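PDB 6AGZ: Old Yellow Enzyme, which probably uses bound flavin mononucleotide, reduced by a nicotinamide coenzyme, to reduce the activated carbon-carbon double bond of enone compounds. Local coordinates for residues R367-K372 / Y379-K384; P32-F37 / Y345-P350; S241-F246 / H257-F262. All coordinates share one frame; numbering follows the deposited sequence.

Interaction 1 (R367-K372 / Y379-K384); sequences RSRFYK and YLTWGK. With FMN (flavin mononucleotide), chain C.
The backbones around Arg-369 and Tyr-379 stay well apart, their CA atoms 7.5 Å from each other at the nearest pair, and neither segment forms a regular strand or long helix, so side chains have to span the interval. Arg-369 does most of this work. With CG beside its backbone N (chi1 -83°) and the chain bent at chi2 and chi3, its guanidinium reaches over to Thr-381 and Trp-382. NH1 of Arg-369 comes to 3.9 Å from CH2 of Trp-382, at the far end of the indole, with the two planes 68° apart; this is an oblique approach and not a flat stack. NH2 of Arg-369 stands 3.8 Å from OG1 of Thr-381, too far for a direct bond, and a water takes up the difference. That water accepts a weak bond from NH2 of Arg-369 at 3.1 Å and lies 2.5 Å from OG1 of Thr-381, while the indole of Trp-382 offers it one face, over the ring centre. A long, charged and flexible residue suits this place because its charge is answered twice: Asp-377 pairs with NH2 and Asp-366 with NH1. Thr-381 is likewise fixed, its hydroxyl being hydrogen-bonded to the backbone N of Gly-378.

Residues on both sides of Arg-369 in the sequence turn to the flavin. CD2 of Phe-370 packs 3.5 Å from the methyl C7M, and OH of Tyr-371 approaches that same methyl to 3.2 Å. CE2 of Phe-370 sits over the centre of one guanidinium face of Arg-367, 3.6 Å above it, while NH2 of Arg-367 lies at the edge of the phenyl ring. On the side of 379-384, Tyr-379 and Leu-380 rest on helix 47-57, Trp-382 touches Ser-348 of helix 344-348, and Thr-381 packs on helix 395-398.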
loop_
_atom_site.group_PDB
_atom_site.type_symbol
_atom_site.label_atom_id
_atom_site.label_comp_id
_atom_site.label_asym_id
_atom_site.label_seq_id
_atom_site.Cartn_x
_atom_site.Cartn_y
_atom_site.Cartn_z
ATOM N N ARG A 367 30.304 3.334 16.516
ATOM C CA ARG A 367 29.305 2.341 16.899
ATOM C C ARG A 367 29.743 1.534 18.116
ATOM O O ARG A 367 28.897 1.100 18.909
ATOM C CB ARG A 367 29.014 1.416 15.713
ATOM C CG ARG A 367 28.333 0.107 16.081
ATOM C CD ARG A 367 27.803 -0.621 14.856
ATOM N NE ARG A 367 26.654 0.063 14.273
ATOM C CZ ARG A 367 25.414 -0.028 14.745
ATOM N NH1 ARG A 367 25.159 -0.775 15.810
ATOM N NH2 ARG A 367 24.428 0.630 14.151
ATOM N N SER A 368 31.052 1.345 18.298
ATOM C CA SER A 368 31.544 0.525 19.402
ATOM C C SER A 368 31.175 1.094 20.766
ATOM O O SER A 368 31.256 0.372 21.766
ATOM C CB SER A 368 33.062 0.367 19.306
ATOM O OG SER A 368 33.723 1.573 19.647
ATOM N N ARG A 369 30.771 2.364 20.835
ATOM C CA ARG A 369 30.385 2.993 22.093
ATOM C C ARG A 369 28.923 3.428 22.095
ATOM O O ARG A 369 28.519 4.227 22.945
ATOM C CB ARG A 369 31.301 4.179 22.402
ATOM C CG ARG A 369 32.609 3.775 23.072
ATOM C CD ARG A 369 33.827 4.239 22.292
ATOM N NE ARG A 369 34.514 5.349 22.946
ATOM C CZ ARG A 369 34.785 6.512 22.363
ATOM N NH1 ARG A 369 34.430 6.726 21.104
ATOM N NH2 ARG A 369 35.415 7.462 23.040
ATOM N N PHE A 370 28.121 2.914 21.159
ATOM C CA PHE A 370 26.686 3.181 21.178
ATOM C C PHE A 370 26.058 2.693 22.478
ATOM O O PHE A 370 25.275 3.410 23.112
ATOM C CB PHE A 370 26.004 2.510 19.984
ATOM C CG PHE A 370 26.195 3.230 18.678
ATOM C CD1 PHE A 370 26.786 4.481 18.630
ATOM C CD2 PHE A 370 25.761 2.654 17.493
ATOM C CE1 PHE A 370 26.954 5.139 17.424
ATOM C CE2 PHE A 370 25.923 3.307 16.286
ATOM C CZ PHE A 370 26.520 4.550 16.250
ATOM N N TYR A 371 26.394 1.470 22.890
ATOM C CA TYR A 371 25.743 0.809 24.013
ATOM C C TYR A 371 26.705 0.560 25.172
ATOM O O TYR A 371 26.528 -0.391 25.936
ATOM C CB TYR A 371 25.107 -0.506 23.564
ATOM C CG TYR A 371 24.155 -0.369 22.397
ATOM C CD1 TYR A 371 22.922 0.255 22.549
ATOM C CD2 TYR A 371 24.484 -0.873 21.145
ATOM C CE1 TYR A 371 22.048 0.378 21.485
ATOM C CE2 TYR A 371 23.615 -0.755 20.075
ATOM C CZ TYR A 371 22.400 -0.129 20.252
ATOM O OH TYR A 371 21.533 -0.010 19.189
ATOM N N LYS A 372 27.725 1.403 25.320
ATOM C CA LYS A 372 28.651 1.270 26.441
ATOM C C LYS A 372 27.915 1.631 27.725
ATOM O O LYS A 372 27.659 2.809 27.994
ATOM C CB LYS A 372 29.876 2.155 26.232
ATOM C CG LYS A 372 31.124 1.668 26.960
ATOM C CD LYS A 372 32.338 2.518 26.612
ATOM C CE LYS A 372 33.630 1.718 26.726
ATOM N NZ LYS A 372 33.992 1.420 28.140
ATOM N N TYR A 379 30.140 9.039 24.916
ATOM C CA TYR A 379 28.824 9.601 25.189
ATOM C C TYR A 379 28.881 11.103 25.411
ATOM O O TYR A 379 28.114 11.849 24.790
ATOM C CB TYR A 379 28.207 8.900 26.412
ATOM C CG TYR A 379 26.760 9.251 26.679
ATOM C CD1 TYR A 379 25.738 8.665 25.944
ATOM C CD2 TYR A 379 26.417 10.151 27.678
ATOM C CE1 TYR A 379 24.414 8.977 26.188
ATOM C CE2 TYR A 379 25.095 10.466 27.931
ATOM C CZ TYR A 379 24.099 9.878 27.182
ATOM O OH TYR A 379 22.783 10.190 27.429
ATOM N N LEU A 380 29.776 11.569 26.284
ATOM C CA LEU A 380 29.988 12.993 26.518
ATOM C C LEU A 380 31.380 13.447 26.100
ATOM O O LEU A 380 31.736 14.608 26.330
ATOM C CB LEU A 380 29.755 13.333 27.993
ATOM C CG LEU A 380 28.321 13.245 28.515
ATOM C CD1 LEU A 380 28.277 13.563 30.000
ATOM C CD2 LEU A 380 27.412 14.181 27.736
ATOM N N THR A 381 32.175 12.564 25.495
ATOM C CA THR A 381 33.542 12.896 25.114
ATOM C C THR A 381 33.628 13.658 23.799
ATOM O O THR A 381 34.717 14.124 23.445
ATOM C CB THR A 381 34.385 11.621 25.011
ATOM O OG1 THR A 381 33.642 10.609 24.317
ATOM C CG2 THR A 381 34.754 11.112 26.395
ATOM N N TRP A 382 32.523 13.799 23.073
ATOM C CA TRP A 382 32.549 14.470 21.782
ATOM C C TRP A 382 32.647 15.977 21.963
ATOM O O TRP A 382 31.952 16.567 22.796
ATOM C CB TRP A 382 31.299 14.123 20.974
ATOM C CG TRP A 382 31.054 12.655 20.872
ATOM C CD1 TRP A 382 30.093 11.938 21.523
ATOM C CD2 TRP A 382 31.789 11.716 20.080
ATOM N NE1 TRP A 382 30.181 10.611 21.181
ATOM C CE2 TRP A 382 31.214 10.447 20.297
ATOM C CE3 TRP A 382 32.875 11.824 19.206
ATOM C CZ2 TRP A 382 31.689 9.296 19.671
ATOM C CZ3 TRP A 382 33.345 10.679 18.586
ATOM C CH2 TRP A 382 32.752 9.432 18.822
ATOM N N GLY A 383 33.517 16.599 21.174
ATOM C CA GLY A 383 33.635 18.039 21.183
ATOM C C GLY A 383 32.749 18.695 20.142
ATOM O O GLY A 383 32.196 18.047 19.254
ATOM N N LYS A 384 32.609 20.011 20.269
ATOM C CA LYS A 384 31.941 20.792 19.241
ATOM C C LYS A 384 32.820 20.845 17.992
ATOM O O LYS A 384 33.911 20.269 17.940
ATOM C CB LYS A 384 31.620 22.191 19.761
ATOM C CG LYS A 384 30.763 22.208 21.021
ATOM C CD LYS A 384 29.571 23.139 20.861
ATOM C CE LYS A 384 28.983 23.538 22.208
ATOM N NZ LYS A 384 28.106 22.479 22.782
HETATM N N1 FMN C . 15.003 3.777 16.982
HETATM C C2 FMN C . 13.899 3.765 17.813
HETATM O O2 FMN C . 12.771 3.896 17.339
HETATM N N3 FMN C . 14.054 3.604 19.174
HETATM C C4 FMN C . 15.317 3.456 19.708
HETATM O O4 FMN C . 15.465 3.313 20.921
HETATM C C4A FMN C . 16.427 3.468 18.874
HETATM N N5 FMN C . 17.685 3.320 19.410
HETATM C C5A FMN C . 18.792 3.334 18.590
HETATM C C6 FMN C . 20.059 3.183 19.140
HETATM C C7 FMN C . 21.180 3.195 18.321
HETATM C C7M FMN C . 22.546 3.035 18.917
HETATM C C8 FMN C . 21.036 3.356 16.950
HETATM C C8M FMN C . 22.246 3.368 16.063
HETATM C C9 FMN C . 19.769 3.504 16.401
HETATM C C9A FMN C . 18.642 3.495 17.218
HETATM N N10 FMN C . 17.378 3.642 16.676
HETATM C C10 FMN C . 16.271 3.628 17.504
HETATM C "C1'" FMN C . 17.209 3.828 15.195
HETATM C "C2'" FMN C . 17.388 5.319 14.893
HETATM O "O2'" FMN C . 16.383 6.051 15.558
HETATM C "C3'" FMN C . 17.365 5.642 13.400
HETATM O "O3'" FMN C . 16.103 5.326 12.857
HETATM C "C4'" FMN C . 18.460 4.882 12.657
HETATM O "O4'" FMN C . 19.679 5.009 13.353
HETATM C "C5'" FMN C . 18.652 5.408 11.240
HETATM O "O5'" FMN C . 18.901 6.795 11.281
HETATM P P FMN C . 20.369 7.363 10.940
HETATM O O1P FMN C . 20.813 6.809 9.606
HETATM O O2P FMN C . 20.332 8.870 10.870
HETATM O O3P FMN C . 21.327 6.932 12.023
HETATM O O HOH W 1 34.197 10.120 21.901
#

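Interaction 2 (P32-F37 / Y345-P350); sequences PPTTRF and YFTSNP. With FMN (flavin mononucleotide), chain C.
Thr-347 meets both Arg-36 and Thr-34 across a seam of the (beta/alpha)8, or TIM, barrel: 32-37 follows the first barrel strand, 29-31, and 345-350 continues the short helix after the last, 338-341. Of the three, Thr-347 gives up the most surface. Its CG2 is anti to the carbonyl carbon, with OG1 at chi1 65°, which turns the methyl toward the other segment, while the hydroxyl bonds back to the carbonyl O of Arg-344. A beta-branched threonine thus turns its apolar side to segment 32-37 and satisfies its polar atom at home.

Arg-36 comes obliquely over this side, its NH1 lying 3.7 Å from CB of Thr-347. Its first three torsions are all near -60°, so the chain curls and its guanidinium can serve several acceptors: NE bonds to O of Phe-370, and NH2 to O of Arg-369 and O of Gly-378. NH1 of Arg-36 adds a bond of 2.9 Å to a water in the guanidinium plane. This water lies 2.8 Å from O of Thr-347, to which it can donate, though other acceptors may compete for its protons.

Thr-34 is the link to the cofactor. Its CG2 sits between two neighbours, 4.0 Å from CG2 of Thr-347 and 3.6 Å from C6 of the flavin. OG1 of Thr-34 gives its proton to O of Pro-32 at 3.0 Å, from 50° above the carbonyl plane, and also bonds to Ser-343. A glycine here would probably open a gap between the flavin's dimethylbenzene ring and Thr-347, and leave O of Pro-32 without that hydroxyl donor.

The same segment grips the flavin by polar bonds: O2' of the ribityl chain donates to O of Pro-33, and OG1 of Thr-35 donates to the flavin O4 over 2.6 Å.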
loop_
_atom_site.group_PDB
_atom_site.type_symbol
_atom_site.label_atom_id
_atom_site.label_comp_id
_atom_site.label_asym_id
_atom_site.label_seq_id
_atom_site.Cartn_x
_atom_site.Cartn_y
_atom_site.Cartn_z
ATOM N N PRO A 32 16.306 11.501 16.303
ATOM C CA PRO A 32 15.384 10.380 16.509
ATOM C C PRO A 32 15.698 9.662 17.808
ATOM O O PRO A 32 16.773 9.867 18.392
ATOM C CB PRO A 32 15.647 9.477 15.290
ATOM C CG PRO A 32 16.439 10.319 14.326
ATOM C CD PRO A 32 17.219 11.261 15.177
ATOM N N PRO A 33 14.785 8.827 18.302
ATOM C CA PRO A 33 15.076 8.063 19.522
ATOM C C PRO A 33 16.307 7.191 19.331
ATOM O O PRO A 33 16.410 6.439 18.362
ATOM C CB PRO A 33 13.809 7.223 19.726
ATOM C CG PRO A 33 13.142 7.193 18.386
ATOM C CD PRO A 33 13.448 8.518 17.768
ATOM N N THR A 34 17.255 7.311 20.261
ATOM C CA THR A 34 18.526 6.599 20.166
ATOM C C THR A 34 18.866 6.023 21.534
ATOM O O THR A 34 19.226 6.766 22.453
ATOM C CB THR A 34 19.639 7.520 19.666
ATOM O OG1 THR A 34 19.218 8.164 18.456
ATOM C CG2 THR A 34 20.903 6.719 19.390
ATOM N N THR A 35 18.760 4.704 21.659
ATOM C CA THR A 35 19.044 4.028 22.918
ATOM C C THR A 35 20.541 4.042 23.203
ATOM O O THR A 35 21.351 3.700 22.335
ATOM C CB THR A 35 18.527 2.590 22.862
ATOM O OG1 THR A 35 17.093 2.595 22.820
ATOM C CG2 THR A 35 19.000 1.800 24.071
ATOM N N ARG A 36 20.909 4.433 24.425
ATOM C CA ARG A 36 22.311 4.529 24.818
ATOM C C ARG A 36 22.650 3.828 26.127
ATOM O O ARG A 36 23.836 3.576 26.371
ATOM C CB ARG A 36 22.740 6.001 24.928
ATOM C CG ARG A 36 22.511 6.821 23.667
ATOM C CD ARG A 36 23.261 6.245 22.475
ATOM N NE ARG A 36 24.689 6.104 22.739
ATOM C CZ ARG A 36 25.570 7.095 22.637
ATOM N NH1 ARG A 36 25.169 8.307 22.278
ATOM N NH2 ARG A 36 26.852 6.874 22.894
ATOM N N PHE A 37 21.666 3.518 26.976
ATOM C CA PHE A 37 21.884 2.783 28.226
ATOM C C PHE A 37 22.807 3.545 29.178
ATOM O O PHE A 37 23.759 2.992 29.734
ATOM C CB PHE A 37 22.426 1.378 27.954
ATOM C CG PHE A 37 21.468 0.491 27.216
ATOM C CD1 PHE A 37 20.129 0.449 27.569
ATOM C CD2 PHE A 37 21.905 -0.298 26.165
ATOM C CE1 PHE A 37 19.245 -0.368 26.890
ATOM C CE2 PHE A 37 21.026 -1.117 25.480
ATOM C CZ PHE A 37 19.695 -1.153 25.844
ATOM N N TYR A 345 24.841 10.249 13.460
ATOM C CA TYR A 345 25.716 11.414 13.468
ATOM C C TYR A 345 25.371 12.401 14.574
ATOM O O TYR A 345 26.232 13.195 14.965
ATOM C CB TYR A 345 25.685 12.115 12.110
ATOM C CG TYR A 345 26.582 11.454 11.092
ATOM C CD1 TYR A 345 27.962 11.592 11.164
ATOM C CD2 TYR A 345 26.053 10.684 10.065
ATOM C CE1 TYR A 345 28.790 10.986 10.242
ATOM C CE2 TYR A 345 26.874 10.074 9.136
ATOM C CZ TYR A 345 28.240 10.228 9.229
ATOM O OH TYR A 345 29.061 9.622 8.305
ATOM N N PHE A 346 24.142 12.369 15.090
ATOM C CA PHE A 346 23.807 13.226 16.222
ATOM C C PHE A 346 24.495 12.753 17.495
ATOM O O PHE A 346 24.744 13.558 18.400
ATOM C CB PHE A 346 22.293 13.275 16.416
ATOM C CG PHE A 346 21.757 14.658 16.661
ATOM C CD1 PHE A 346 22.429 15.543 17.490
ATOM C CD2 PHE A 346 20.583 15.076 16.055
ATOM C CE1 PHE A 346 21.936 16.817 17.710
ATOM C CE2 PHE A 346 20.085 16.347 16.274
ATOM C CZ PHE A 346 20.762 17.218 17.104
ATOM N N THR A 347 24.815 11.459 17.581
ATOM C CA THR A 347 25.509 10.943 18.758
ATOM C C THR A 347 26.924 11.501 18.857
ATOM O O THR A 347 27.405 11.796 19.958
ATOM C CB THR A 347 25.545 9.415 18.723
ATOM O OG1 THR A 347 26.335 8.975 17.609
ATOM C CG2 THR A 347 24.136 8.849 18.595
ATOM N N SER A 348 27.608 11.650 17.723
ATOM C CA SER A 348 28.991 12.104 17.698
ATOM C C SER A 348 29.122 13.586 17.374
ATOM O O SER A 348 30.242 14.110 17.365
ATOM C CB SER A 348 29.795 11.283 16.688
ATOM O OG SER A 348 29.269 11.419 15.379
ATOM N N ASN A 349 28.013 14.272 17.106
ATOM C CA ASN A 349 28.011 15.698 16.787
ATOM C C ASN A 349 26.956 16.381 17.642
ATOM O O ASN A 349 25.793 16.503 17.230
ATOM C CB ASN A 349 27.752 15.935 15.300
ATOM C CG ASN A 349 28.812 15.309 14.415
ATOM O OD1 ASN A 349 28.757 14.121 14.093
ATOM N ND2 ASN A 349 29.787 16.116 14.016
ATOM N N PRO A 350 27.319 16.833 18.847
ATOM C CA PRO A 350 26.341 17.542 19.684
ATOM C C PRO A 350 25.868 18.848 19.076
ATOM O O PRO A 350 24.757 19.296 19.390
ATOM C CB PRO A 350 27.099 17.771 21.000
ATOM C CG PRO A 350 28.537 17.738 20.621
ATOM C CD PRO A 350 28.635 16.731 19.500
HETATM N N1 FMN C . 15.003 3.777 16.982
HETATM C C2 FMN C . 13.899 3.765 17.813
HETATM O O2 FMN C . 12.771 3.896 17.339
HETATM N N3 FMN C . 14.054 3.604 19.174
HETATM C C4 FMN C . 15.317 3.456 19.708
HETATM O O4 FMN C . 15.465 3.313 20.921
HETATM C C4A FMN C . 16.427 3.468 18.874
HETATM N N5 FMN C . 17.685 3.320 19.410
HETATM C C5A FMN C . 18.792 3.334 18.590
HETATM C C6 FMN C . 20.059 3.183 19.140
HETATM C C7 FMN C . 21.180 3.195 18.321
HETATM C C7M FMN C . 22.546 3.035 18.917
HETATM C C8 FMN C . 21.036 3.356 16.950
HETATM C C8M FMN C . 22.246 3.368 16.063
HETATM C C9 FMN C . 19.769 3.504 16.401
HETATM C C9A FMN C . 18.642 3.495 17.218
HETATM N N10 FMN C . 17.378 3.642 16.676
HETATM C C10 FMN C . 16.271 3.628 17.504
HETATM C "C1'" FMN C . 17.209 3.828 15.195
HETATM C "C2'" FMN C . 17.388 5.319 14.893
HETATM O "O2'" FMN C . 16.383 6.051 15.558
HETATM C "C3'" FMN C . 17.365 5.642 13.400
HETATM O "O3'" FMN C . 16.103 5.326 12.857
HETATM C "C4'" FMN C . 18.460 4.882 12.657
HETATM O "O4'" FMN C . 19.679 5.009 13.353
HETATM C "C5'" FMN C . 18.652 5.408 11.240
HETATM O "O5'" FMN C . 18.901 6.795 11.281
HETATM P P FMN C . 20.369 7.363 10.940
HETATM O O1P FMN C . 20.813 6.809 9.606
HETATM O O2P FMN C . 20.332 8.870 10.870
HETATM O O3P FMN C . 21.327 6.932 12.023
HETATM O O HOH W 2 27.207 10.387 22.350
#

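Interaction 3 (S241-F246 / H257-F262); sequences SPYATF and HPIAQF
Pro-242 and Phe-262 make the chief apolar contact, a CH-pi interaction in which CA of the proline stands 3.8 Å from the ring centroid and only 11° off the normal. CB of Pro-242 follows the same face, 3.7 Å from CD2 of Phe-262. With CG of Phe-262 anti to its carbonyl carbon, chi1 of -63° swings the ring over to Pro-242, and chi2 of -94° turns its face to the proline, while the CA of Pro-258 lies in the plane at the ring edge. A rigid, flat-sided proline against an aromatic face is an apt pairing, since the C-H groups next to its nitrogen are somewhat polarised. Pro-258 completes the patch, its CB 4.1 Å from CB of Pro-242.

The two segments bracket the connection between the fifth strand of the TIM barrel, 236-240, and helix 258-274, and the packing joins the loop after that strand to the first turn of the helix.

No hydrogen bond crosses between the two segments. Ser-241 to Ala-244 is a type I beta turn closed by Ala-244 N to Ser-241 O at 3.3 Å, with Pro-242 in the second position, where its fixed phi is welcome. His-257 is the N-cap of the helix: N of Ile-259, close to the imidazole plane, donates to ND1 of His-257 at 3.2 Å along a nearly straight path. Pro-258 follows in the first turn, where a missing N-H costs nothing, and O of Pro-258 receives N of Phe-262 at 2.9 Å.

Contacts between subunits form the last group. OH of Tyr-243 bonds to Gln-307 of the second subunit, as well as to Trp-304 and Asp-301 of its own chain, and is touched loosely by CD1 of Ile-259 at 4.3 Å, while Ile-259 packs on Ile-259 of the second subunit.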
loop_
_atom_site.group_PDB
_atom_site.type_symbol
_atom_site.label_atom_id
_atom_site.label_comp_id
_atom_site.label_asym_id
_atom_site.label_seq_id
_atom_site.Cartn_x
_atom_site.Cartn_y
_atom_site.Cartn_z
ATOM N N SER A 241 7.950 0.621 11.056
ATOM C CA SER A 241 9.045 0.137 10.212
ATOM C C SER A 241 8.537 -1.019 9.364
ATOM O O SER A 241 8.847 -2.189 9.623
ATOM C CB SER A 241 10.247 -0.290 11.057
ATOM O OG SER A 241 9.920 -1.394 11.883
ATOM N N PRO A 242 7.750 -0.725 8.326
ATOM C CA PRO A 242 7.111 -1.808 7.557
ATOM C C PRO A 242 8.090 -2.764 6.896
ATOM O O PRO A 242 7.787 -3.959 6.785
ATOM C CB PRO A 242 6.281 -1.048 6.511
ATOM C CG PRO A 242 6.092 0.320 7.087
ATOM C CD PRO A 242 7.348 0.607 7.845
ATOM N N TYR A 243 9.253 -2.285 6.454
ATOM C CA TYR A 243 10.198 -3.122 5.726
ATOM C C TYR A 243 11.211 -3.823 6.621
ATOM O O TYR A 243 11.917 -4.716 6.143
ATOM C CB TYR A 243 10.954 -2.288 4.685
ATOM C CG TYR A 243 10.092 -1.772 3.558
ATOM C CD1 TYR A 243 9.544 -2.639 2.623
ATOM C CD2 TYR A 243 9.837 -0.413 3.419
ATOM C CE1 TYR A 243 8.760 -2.171 1.587
ATOM C CE2 TYR A 243 9.055 0.064 2.387
ATOM C CZ TYR A 243 8.517 -0.818 1.474
ATOM O OH TYR A 243 7.738 -0.349 0.443
ATOM N N ALA A 244 11.304 -3.445 7.893
ATOM C CA ALA A 244 12.329 -3.999 8.764
ATOM C C ALA A 244 12.090 -5.482 9.024
ATOM O O ALA A 244 10.952 -5.946 9.125
ATOM C CB ALA A 244 12.373 -3.238 10.089
ATOM N N THR A 245 13.191 -6.229 9.129
ATOM C CA THR A 245 13.159 -7.646 9.473
ATOM C C THR A 245 13.896 -7.920 10.780
ATOM O O THR A 245 14.235 -9.071 11.073
ATOM C CB THR A 245 13.750 -8.489 8.341
ATOM O OG1 THR A 245 15.055 -7.999 8.010
ATOM C CG2 THR A 245 12.861 -8.423 7.106
ATOM N N PHE A 246 14.150 -6.879 11.567
ATOM C CA PHE A 246 14.854 -7.034 12.831
ATOM C C PHE A 246 13.997 -7.800 13.832
ATOM O O PHE A 246 12.791 -7.561 13.954
ATOM C CB PHE A 246 15.228 -5.657 13.385
ATOM C CG PHE A 246 16.093 -5.702 14.614
ATOM C CD1 PHE A 246 17.360 -6.259 14.569
ATOM C CD2 PHE A 246 15.649 -5.156 15.808
ATOM C CE1 PHE A 246 18.162 -6.289 15.699
ATOM C CE2 PHE A 246 16.446 -5.180 16.939
ATOM C CZ PHE A 246 17.703 -5.749 16.884
ATOM N N HIS A 257 1.506 -8.810 2.825
ATOM C CA HIS A 257 2.508 -7.804 2.498
ATOM C C HIS A 257 2.386 -6.600 3.432
ATOM O O HIS A 257 1.270 -6.198 3.785
ATOM C CB HIS A 257 2.354 -7.360 1.041
ATOM C CG HIS A 257 3.580 -6.724 0.463
ATOM N ND1 HIS A 257 3.883 -5.392 0.645
ATOM C CD2 HIS A 257 4.579 -7.237 -0.294
ATOM C CE1 HIS A 257 5.016 -5.112 0.026
ATOM N NE2 HIS A 257 5.458 -6.214 -0.553
ATOM N N PRO A 258 3.506 -6.009 3.857
ATOM C CA PRO A 258 3.430 -4.870 4.789
ATOM C C PRO A 258 2.761 -3.640 4.205
ATOM O O PRO A 258 2.322 -2.774 4.971
ATOM C CB PRO A 258 4.902 -4.597 5.128
ATOM C CG PRO A 258 5.671 -5.179 3.981
ATOM C CD PRO A 258 4.897 -6.393 3.564
ATOM N N ILE A 259 2.679 -3.521 2.877
ATOM C CA ILE A 259 1.960 -2.396 2.285
ATOM C C ILE A 259 0.478 -2.473 2.629
ATOM O O ILE A 259 -0.179 -1.443 2.829
ATOM C CB ILE A 259 2.208 -2.350 0.763
ATOM C CG1 ILE A 259 3.653 -1.928 0.479
ATOM C CG2 ILE A 259 1.238 -1.403 0.075
ATOM C CD1 ILE A 259 4.009 -1.894 -0.992
ATOM N N ALA A 260 -0.068 -3.686 2.730
ATOM C CA ALA A 260 -1.470 -3.855 3.101
ATOM C C ALA A 260 -1.686 -3.642 4.595
ATOM O O ALA A 260 -2.580 -2.894 5.001
ATOM C CB ALA A 260 -1.957 -5.244 2.687
ATOM N N GLN A 261 -0.885 -4.312 5.422
ATOM C CA GLN A 261 -1.025 -4.210 6.872
ATOM C C GLN A 261 -0.774 -2.781 7.351
ATOM O O GLN A 261 -1.662 -2.123 7.914
ATOM C CB GLN A 261 -0.050 -5.189 7.531
ATOM C CG GLN A 261 -0.081 -5.230 9.043
ATOM C CD GLN A 261 -1.333 -5.880 9.592
ATOM O OE1 GLN A 261 -1.546 -7.082 9.429
ATOM N NE2 GLN A 261 -2.160 -5.091 10.263
ATOM N N PHE A 262 0.438 -2.281 7.111
ATOM C CA PHE A 262 0.775 -0.924 7.521
ATOM C C PHE A 262 0.039 0.115 6.688
ATOM O O PHE A 262 -0.178 1.237 7.155
ATOM C CB PHE A 262 2.285 -0.718 7.436
ATOM C CG PHE A 262 3.064 -1.605 8.363
ATOM C CD1 PHE A 262 3.438 -1.156 9.617
ATOM C CD2 PHE A 262 3.407 -2.894 7.986
ATOM C CE1 PHE A 262 4.149 -1.972 10.477
ATOM C CE2 PHE A 262 4.118 -3.715 8.842
ATOM C CZ PHE A 262 4.489 -3.252 10.088
#

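In the fold
Interactions 1 and 2 are neighbours, their centres about 8 Å apart, and both reach the flavin: interaction 1 around its methyl groups, interaction 2 along the isoalloxazine and ribityl chain. Arg-36 of interaction 2 joins them through backbone carbonyls of 369-370, and CD1 of Trp-382 lies 3.1 Å from O of Thr-347. Interaction 3 is on its own, with centres about 25 Å from interaction 2 and about 31 Å from interaction 1, and the side chain of Pro-242 is about 11 Å from the flavin. In sequence it is nested inside the loop that interaction 2 closes, whereas interaction 1 follows both. Interaction 3 alone of the three reaches the second subunit.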